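TIGR00725 family protein (Thermotoga maritima, PDB 1RCU) is of unknown function but belongs to the SLOG superfamily of Rossmann-like proteins, many of which probably bind nucleotides or nucleotide-derived ligands. Local coordinates at residues G105-F108 and Q109-S112; G152-T155 and D156-S159. All blocks are in the same frame, centred on the assembly; numbering follows the deposited sequence.

Contact 1. Residues G105-F108 and Q109-S112; sequences GLDF and QMRS
Asp107 is the N-cap of helix 108-116, the helix that follows strand 100-103, outermost in this chain's Rossmann-like parallel sheet. Its side chain closes the first turn by accepting from the backbone of Met110, a selenomethionine. Asp107 CG sits between its own backbone N and carbonyl carbon (chi1 58°), which carries OD1 round to the helix start. Met110 N lies 3.1 Å from Asp107 OD1, and the bond is almost straight at 175°. The second carboxylate oxygen, OD2, makes a salt bridge to Arg117 of the third subunit. The backbone turn is completed by Arg111 N, 3.0 Å from Asp107 O. Beside the cap, Leu106 CG packs 4.1 Å from Met110 CB, and the two side chains cross at about a right angle. Leu106 also meets Met110 of the second subunit, and Met110 meets Leu106 of that same subunit. The other side-chain grip is made by Arg111. Its chain bends at chi2 and chi3, which folds the guanidinium back to Phe108 O. Two nitrogens share this one oxygen: NE is 3.2 Å from Phe108 O, in the carbonyl plane and on a lone pair, while NH2 is tilted out of that plane. Ser112 N is a third donor to the same oxygen; its own OG bonds to Glu134. An alanine in place of Arg111 would probably leave Phe108 O without its two guanidinium donors and take away the neighbour at the Phe108 ring edge. Ring and guanidinium planes stand 72° apart, and NH2 of Arg111 comes in at the ring edge, near its plane, 3.4 Å from Phe108 CD1.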
loop_
_atom_site.group_PDB
_atom_site.type_symbol
_atom_site.label_atom_id
_atom_site.label_comp_id
_atom_site.label_asym_id
_atom_site.label_seq_id
_atom_site.Cartn_x
_atom_site.Cartn_y
_atom_site.Cartn_z
ATOM N N GLY A 105 1.568 1.572 -8.826
ATOM C CA GLY A 105 1.033 2.806 -8.277
ATOM C C GLY A 105 1.585 3.019 -6.874
ATOM O O GLY A 105 1.047 3.802 -6.088
ATOM N N LEU A 106 2.661 2.305 -6.552
ATOM C CA LEU A 106 3.292 2.416 -5.241
ATOM C C LEU A 106 4.637 3.125 -5.363
ATOM O O LEU A 106 5.273 3.090 -6.417
ATOM C CB LEU A 106 3.512 1.018 -4.629
ATOM C CG LEU A 106 2.447 0.287 -3.794
ATOM C CD1 LEU A 106 1.102 1.006 -3.852
ATOM C CD2 LEU A 106 2.343 -1.166 -4.282
ATOM N N ASP A 107 5.074 3.780 -4.291
ATOM C CA ASP A 107 6.380 4.429 -4.333
ATOM C C ASP A 107 7.475 3.359 -4.322
ATOM O O ASP A 107 7.200 2.173 -4.144
ATOM C CB ASP A 107 6.569 5.387 -3.146
ATOM C CG ASP A 107 6.423 4.700 -1.792
ATOM O OD1 ASP A 107 7.054 3.643 -1.559
ATOM O OD2 ASP A 107 5.672 5.227 -0.946
ATOM N N PHE A 108 8.715 3.795 -4.492
ATOM C CA PHE A 108 9.873 2.902 -4.537
ATOM C C PHE A 108 10.007 1.806 -3.487
ATOM O O PHE A 108 10.191 0.638 -3.834
ATOM C CB PHE A 108 11.149 3.747 -4.555
ATOM C CG PHE A 108 11.395 4.418 -5.870
ATOM C CD1 PHE A 108 11.902 3.689 -6.938
ATOM C CD2 PHE A 108 11.037 5.753 -6.070
ATOM C CE1 PHE A 108 12.052 4.272 -8.189
ATOM C CE2 PHE A 108 11.181 6.347 -7.323
ATOM C CZ PHE A 108 11.689 5.599 -8.384
ATOM N N GLN A 109 9.916 2.185 -2.218
ATOM C CA GLN A 109 10.057 1.243 -1.116
ATOM C C GLN A 109 8.944 0.200 -1.010
ATOM O O GLN A 109 9.214 -0.998 -0.866
ATOM C CB GLN A 109 10.205 2.017 0.201
ATOM C CG GLN A 109 11.613 2.548 0.428
ATOM C CD GLN A 109 12.094 3.468 -0.680
ATOM O OE1 GLN A 109 11.578 4.572 -0.862
ATOM N NE2 GLN A 109 13.093 3.008 -1.436
HETATM N N MSE A 110 7.696 0.632 -1.082
HETATM C CA MSE A 110 6.592 -0.314 -1.009
HETATM C C MSE A 110 6.571 -1.233 -2.228
HETATM O O MSE A 110 6.255 -2.417 -2.113
HETATM C CB MSE A 110 5.281 0.452 -0.843
HETATM C CG MSE A 110 5.230 1.132 0.520
HETATM SE SE MSE A 110 3.601 2.045 0.919
HETATM C CE MSE A 110 3.539 3.190 -0.649
ATOM N N ARG A 111 6.922 -0.692 -3.389
ATOM C CA ARG A 111 6.996 -1.477 -4.619
ATOM C C ARG A 111 7.996 -2.614 -4.366
ATOM O O ARG A 111 7.804 -3.748 -4.809
ATOM C CB ARG A 111 7.496 -0.581 -5.761
ATOM C CG ARG A 111 7.752 -1.263 -7.105
ATOM C CD ARG A 111 9.193 -1.737 -7.321
ATOM N NE ARG A 111 10.143 -0.918 -6.587
ATOM C CZ ARG A 111 11.209 -0.334 -7.120
ATOM N NH1 ARG A 111 11.474 -0.466 -8.413
ATOM N NH2 ARG A 111 12.021 0.371 -6.342
ATOM N N SER A 112 9.059 -2.285 -3.634
ATOM C CA SER A 112 10.101 -3.247 -3.291
ATOM C C SER A 112 9.555 -4.383 -2.438
ATOM O O SER A 112 9.950 -5.540 -2.590
ATOM C CB SER A 112 11.235 -2.554 -2.522
ATOM O OG SER A 112 12.009 -1.735 -3.371
#

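Contact 2. Residues G152-T155 and D156-S159; sequences GGWT and DRIS
Arg157 lies across one face of the Trp154 indole, the two residues being one turn apart on the short helix 153-157. Its CD sits 3.8 Å from the centroid of the Trp154 six-membered ring, directly over the face, in a CH-pi contact. Further out, Arg157 CZ stands 4.4 Å from the centroid of the five-membered ring, a cation-pi pair. The guanidinium does not lie flat on the indole. The two planes are 79° apart, and NH1 is the nitrogen lowered onto the ring. Arg157 CG is anti to the backbone N (chi1 -170°), and the chain bends at chi3 to bring the group over the indole. Gly153 O lies over one face of the guanidinium and also accepts from Arg157 N at 3.2 Å. Ile158 extends the packing, its CD1 4.0 Å from Trp154 CZ3, while Ile158 N bonds to Trp154 O. At the start of the turn, Gly152 N donates to Asp156 OD1 at 2.8 Å, from above the carboxylate plane. Asp156 OD2 is held by a salt bridge to Arg149 and by Gly150 N. Beyond this shell, Trp154 NE1 donates to Leu168 O of the third subunit, and Arg157 packs on Ile163 of that subunit. The bond at NE1 limits how the indole can turn, and its electron-rich face probably offers weak stabilisation to the positive charge of Arg157 beside the subunit interface.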
loop_
_atom_site.group_PDB
_atom_site.type_symbol
_atom_site.label_atom_id
_atom_site.label_comp_id
_atom_site.label_asym_id
_atom_site.label_seq_id
_atom_site.Cartn_x
_atom_site.Cartn_y
_atom_site.Cartn_z
ATOM N N GLY A 152 30.532 -4.059 -5.245
ATOM C CA GLY A 152 30.397 -2.797 -4.540
ATOM C C GLY A 152 29.036 -2.396 -3.985
ATOM O O GLY A 152 28.115 -3.220 -3.875
ATOM N N GLY A 153 28.926 -1.112 -3.625
ATOM C CA GLY A 153 27.698 -0.560 -3.079
ATOM C C GLY A 153 27.314 -1.196 -1.757
ATOM O O GLY A 153 28.179 -1.533 -0.958
ATOM N N TRP A 154 26.019 -1.375 -1.523
ATOM C CA TRP A 154 25.575 -1.988 -0.285
ATOM C C TRP A 154 25.746 -3.504 -0.250
ATOM O O TRP A 154 25.730 -4.113 0.829
ATOM C CB TRP A 154 24.117 -1.620 -0.027
ATOM C CG TRP A 154 23.960 -0.416 0.822
ATOM C CD1 TRP A 154 23.636 0.839 0.414
ATOM C CD2 TRP A 154 24.105 -0.359 2.233
ATOM N NE1 TRP A 154 23.560 1.686 1.489
ATOM C CE2 TRP A 154 23.844 0.972 2.625
ATOM C CE3 TRP A 154 24.430 -1.307 3.216
ATOM C CZ2 TRP A 154 23.899 1.383 3.969
ATOM C CZ3 TRP A 154 24.489 -0.900 4.545
ATOM C CH2 TRP A 154 24.222 0.434 4.909
ATOM N N THR A 155 25.919 -4.122 -1.419
ATOM C CA THR A 155 26.076 -5.573 -1.459
ATOM C C THR A 155 27.341 -5.949 -0.710
ATOM O O THR A 155 27.383 -6.951 -0.003
ATOM C CB THR A 155 26.122 -6.098 -2.907
ATOM O OG1 THR A 155 24.900 -5.751 -3.575
ATOM C CG2 THR A 155 26.269 -7.609 -2.932
ATOM N N ASP A 156 28.370 -5.121 -0.842
ATOM C CA ASP A 156 29.626 -5.377 -0.150
ATOM C C ASP A 156 29.604 -4.742 1.232
ATOM O O ASP A 156 30.060 -5.336 2.209
ATOM C CB ASP A 156 30.810 -4.836 -0.964
ATOM C CG ASP A 156 31.218 -5.764 -2.106
ATOM O OD1 ASP A 156 31.782 -5.272 -3.105
ATOM O OD2 ASP A 156 30.995 -6.994 -2.007
ATOM N N ARG A 157 29.058 -3.539 1.318
ATOM C CA ARG A 157 28.996 -2.828 2.588
ATOM C C ARG A 157 28.234 -3.604 3.686
ATOM O O ARG A 157 28.667 -3.621 4.837
ATOM C CB ARG A 157 28.359 -1.443 2.375
ATOM C CG ARG A 157 28.458 -0.529 3.591
ATOM C CD ARG A 157 27.904 0.868 3.346
ATOM N NE ARG A 157 28.586 1.551 2.254
ATOM C CZ ARG A 157 28.056 1.748 1.052
ATOM N NH1 ARG A 157 26.833 1.319 0.789
ATOM N NH2 ARG A 157 28.753 2.358 0.106
ATOM N N ILE A 158 27.108 -4.226 3.332
ATOM C CA ILE A 158 26.299 -4.961 4.298
ATOM C C ILE A 158 26.991 -6.198 4.870
ATOM O O ILE A 158 26.575 -6.732 5.898
ATOM C CB ILE A 158 24.912 -5.379 3.690
ATOM C CG1 ILE A 158 23.938 -5.746 4.812
ATOM C CG2 ILE A 158 25.050 -6.592 2.786
ATOM C CD1 ILE A 158 23.598 -4.586 5.699
ATOM N N SER A 159 28.052 -6.660 4.219
ATOM C CA SER A 159 28.763 -7.847 4.701
ATOM C C SER A 159 29.660 -7.537 5.901
ATOM O O SER A 159 30.133 -8.437 6.595
ATOM C CB SER A 159 29.634 -8.436 3.581
ATOM O OG SER A 159 30.700 -7.555 3.219
#

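Both contacts are local, partly buried and in touch with the third subunit: contact 1 lies at the N-terminal end of helix 108-116, contact 2 runs along the short helix 153-157. The centres of contact 1 and contact 2 are about 22 Å apart. The nearest atoms of contact 1 and contact 2 are about 11 Å apart, so they do not touch. Contact 1 follows strand 100-103; contact 2 belongs to the beta-alpha-beta unit of strands 145-148 and 176-179, at the other side of the sheet order. In contact 1 a carboxylate caps the helix and an arginine binds a carbonyl oxygen. In contact 2 the arginine goes to an aromatic face instead. Toward the third subunit, contact 1 offers the Asp107 carboxylate and contact 2 a tryptophan N-H.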